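Local coordinates for protein putative aminooxidase (Propionibacterium acnes, PDB 2BAC) that probably isomerises polyunsaturated fatty acids, using a bound FAD, within the fold of the flavin-containing amine oxidoreductases, at residues C286-Y291 and Q323-Y328. Residues are numbered along the deposited sequence; the frame is centred on the assembly and turned at random.
Sequences CLVKEY and QIITTY. With ODT ((11E,13E,15Z)-octadeca-11,13,15-trienoic acid), chain E.
C286 and I325 form an antiparallel hydrogen-bonded pair, and what follows illustrates how two strands that part company can stay joined by other means. C286 N donates a hydrogen bond to I325 O at 2.8 Å, standing well above that carbonyl plane. The return bond, from I325 N to C286 O, is equally short but lies in the carbonyl plane and is the straighter of the two (164° at the hydrogen). I324 CA brings a weaker C-H···O contact to the same C286 O, and C286 SG touches T327 CG2 loosely, at 4.1 Å.

At L287 the ladder gives way to side chains: CD2 presses on I324 CD1 at 3.5 Å, tight for two methyl groups. The amide of V288, too far for a direct bond, is bridged to Q323 O by a water that accepts from V288 N (3.1 Å) and lies 2.8 Å from Q323 O, while V288 CG2 meets I325 CG1 with the two side chains at about a right angle.

Beyond the turn, Y291 comes back to the partner strand. Its chi1 of -162° swings the ring away from the backbone N, so that CE1 lies 3.6 Å from I325 CD1 and an edge faces Q323 O. Y291 OH accepts from a second water, which also donates to I324 O, and is hydrogen-bonded to W317 O.

Strand 277-288 runs between 325-330 and 359-373 in the mixed sheet; C286 and V288 pack on V359, strand 312-315 flanks 325-330 across from 277-288, and Y328, farther along, touches both FAD and the bound octadecatrienoic acid.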
# COMPACT_ATOMS: atom_id res chain seq x y z
N CYS A 286 -8.34 -14.92 -12.09
CA CYS A 286 -9.06 -15.40 -13.25
C CYS A 286 -8.32 -16.52 -13.95
O CYS A 286 -7.10 -16.49 -14.05
CB CYS A 286 -9.29 -14.29 -14.28
SG CYS A 286 -10.09 -12.77 -13.68
N LEU A 287 -9.09 -17.49 -14.43
CA LEU A 287 -8.63 -18.40 -15.44
C LEU A 287 -9.14 -17.81 -16.76
O LEU A 287 -10.22 -17.23 -16.81
CB LEU A 287 -9.20 -19.80 -15.19
CG LEU A 287 -8.87 -20.34 -13.79
CD1 LEU A 287 -9.48 -21.73 -13.58
CD2 LEU A 287 -7.34 -20.32 -13.54
N VAL A 288 -8.32 -17.93 -17.81
CA VAL A 288 -8.58 -17.27 -19.09
C VAL A 288 -8.20 -18.17 -20.25
O VAL A 288 -7.33 -19.03 -20.11
CB VAL A 288 -7.77 -15.95 -19.24
CG1 VAL A 288 -8.24 -14.91 -18.22
CG2 VAL A 288 -6.29 -16.20 -19.09
N LYS A 289 -8.87 -17.97 -21.39
CA LYS A 289 -8.44 -18.55 -22.67
C LYS A 289 -7.48 -17.57 -23.34
O LYS A 289 -7.47 -16.39 -23.04
CB LYS A 289 -9.63 -18.76 -23.61
CG LYS A 289 -10.71 -19.64 -23.10
CD LYS A 289 -11.51 -20.28 -24.27
CE LYS A 289 -12.74 -21.10 -23.79
NZ LYS A 289 -12.39 -22.36 -23.03
N GLU A 290 -6.69 -18.05 -24.28
CA GLU A 290 -5.72 -17.20 -24.95
C GLU A 290 -4.85 -16.53 -23.89
O GLU A 290 -4.83 -15.31 -23.72
CB GLU A 290 -6.43 -16.18 -25.84
CG GLU A 290 -7.41 -16.81 -26.81
CD GLU A 290 -8.38 -15.77 -27.31
OE1 GLU A 290 -7.90 -14.71 -27.81
OE2 GLU A 290 -9.61 -16.00 -27.20
N TYR A 291 -4.13 -17.37 -23.17
CA TYR A 291 -3.30 -16.94 -22.07
C TYR A 291 -2.35 -15.85 -22.54
O TYR A 291 -1.70 -16.01 -23.56
CB TYR A 291 -2.49 -18.14 -21.60
CG TYR A 291 -1.89 -18.03 -20.24
CD1 TYR A 291 -2.70 -17.92 -19.12
CD2 TYR A 291 -0.52 -18.12 -20.06
CE1 TYR A 291 -2.17 -17.86 -17.87
CE2 TYR A 291 0.03 -18.07 -18.79
CZ TYR A 291 -0.81 -17.94 -17.70
OH TYR A 291 -0.29 -17.88 -16.45
N GLN A 323 -3.06 -21.24 -15.36
CA GLN A 323 -2.78 -20.62 -14.07
C GLN A 323 -3.50 -19.27 -13.98
O GLN A 323 -4.08 -18.78 -14.95
CB GLN A 323 -1.26 -20.43 -13.87
CG GLN A 323 -0.60 -21.52 -13.06
CD GLN A 323 -1.07 -21.60 -11.59
OE1 GLN A 323 -1.82 -20.74 -11.12
NE2 GLN A 323 -0.63 -22.64 -10.88
N ILE A 324 -3.41 -18.66 -12.80
CA ILE A 324 -4.19 -17.49 -12.47
C ILE A 324 -3.65 -16.20 -13.06
O ILE A 324 -2.48 -15.84 -12.87
CB ILE A 324 -4.25 -17.30 -10.94
CG1 ILE A 324 -4.96 -18.49 -10.28
CG2 ILE A 324 -4.93 -15.97 -10.61
CD1 ILE A 324 -6.46 -18.65 -10.63
N ILE A 325 -4.54 -15.49 -13.75
CA ILE A 325 -4.31 -14.11 -14.13
C ILE A 325 -5.17 -13.20 -13.27
O ILE A 325 -6.40 -13.33 -13.27
CB ILE A 325 -4.68 -13.83 -15.61
CG1 ILE A 325 -3.89 -14.75 -16.56
CG2 ILE A 325 -4.48 -12.35 -15.91
CD1 ILE A 325 -2.39 -14.55 -16.50
N THR A 326 -4.53 -12.30 -12.55
CA THR A 326 -5.24 -11.34 -11.70
C THR A 326 -5.44 -10.04 -12.44
O THR A 326 -4.53 -9.57 -13.13
CB THR A 326 -4.54 -11.09 -10.33
OG1 THR A 326 -3.11 -11.02 -10.50
CG2 THR A 326 -4.93 -12.20 -9.32
N THR A 327 -6.65 -9.50 -12.31
CA THR A 327 -7.02 -8.19 -12.87
C THR A 327 -7.17 -7.17 -11.76
O THR A 327 -7.51 -7.53 -10.62
CB THR A 327 -8.34 -8.26 -13.64
OG1 THR A 327 -9.42 -8.60 -12.74
CG2 THR A 327 -8.22 -9.27 -14.84
N TYR A 328 -6.95 -5.89 -12.11
CA TYR A 328 -6.96 -4.79 -11.14
C TYR A 328 -7.79 -3.59 -11.60
O TYR A 328 -7.59 -3.06 -12.71
CB TYR A 328 -5.52 -4.35 -10.83
CG TYR A 328 -4.66 -5.51 -10.38
CD1 TYR A 328 -4.45 -5.77 -9.04
CD2 TYR A 328 -4.12 -6.40 -11.32
CE1 TYR A 328 -3.70 -6.87 -8.62
CE2 TYR A 328 -3.36 -7.50 -10.93
CZ TYR A 328 -3.15 -7.74 -9.58
OH TYR A 328 -2.41 -8.83 -9.20
O1 ODT E . 4.69 -3.99 -14.94
C1 ODT E . 5.17 -5.12 -15.12
O2 ODT E . 6.22 -5.31 -15.77
C2 ODT E . 4.42 -6.26 -14.51
C3 ODT E . 3.33 -5.68 -13.60
C4 ODT E . 2.16 -6.62 -13.43
C5 ODT E . 0.92 -5.84 -13.01
C6 ODT E . 0.68 -6.04 -11.53
C7 ODT E . -0.28 -5.03 -10.94
C8 ODT E . 0.27 -4.49 -9.63
C9 ODT E . -0.91 -4.23 -8.73
C10 ODT E . -0.69 -3.34 -7.51
C11 ODT E . 0.71 -2.90 -7.13
C12 ODT E . 0.68 -2.11 -6.07
C13 ODT E . 1.78 -1.46 -5.37
C14 ODT E . 3.06 -1.54 -5.66
C15 ODT E . 3.95 -0.77 -4.79
C16 ODT E . 5.28 -0.75 -4.97
C17 ODT E . 6.01 -1.50 -6.07
C18 ODT E . 7.50 -1.24 -5.97
O HOH W 1 -5.59 -19.25 -17.31
O HOH W 2 -0.10 -16.36 -14.28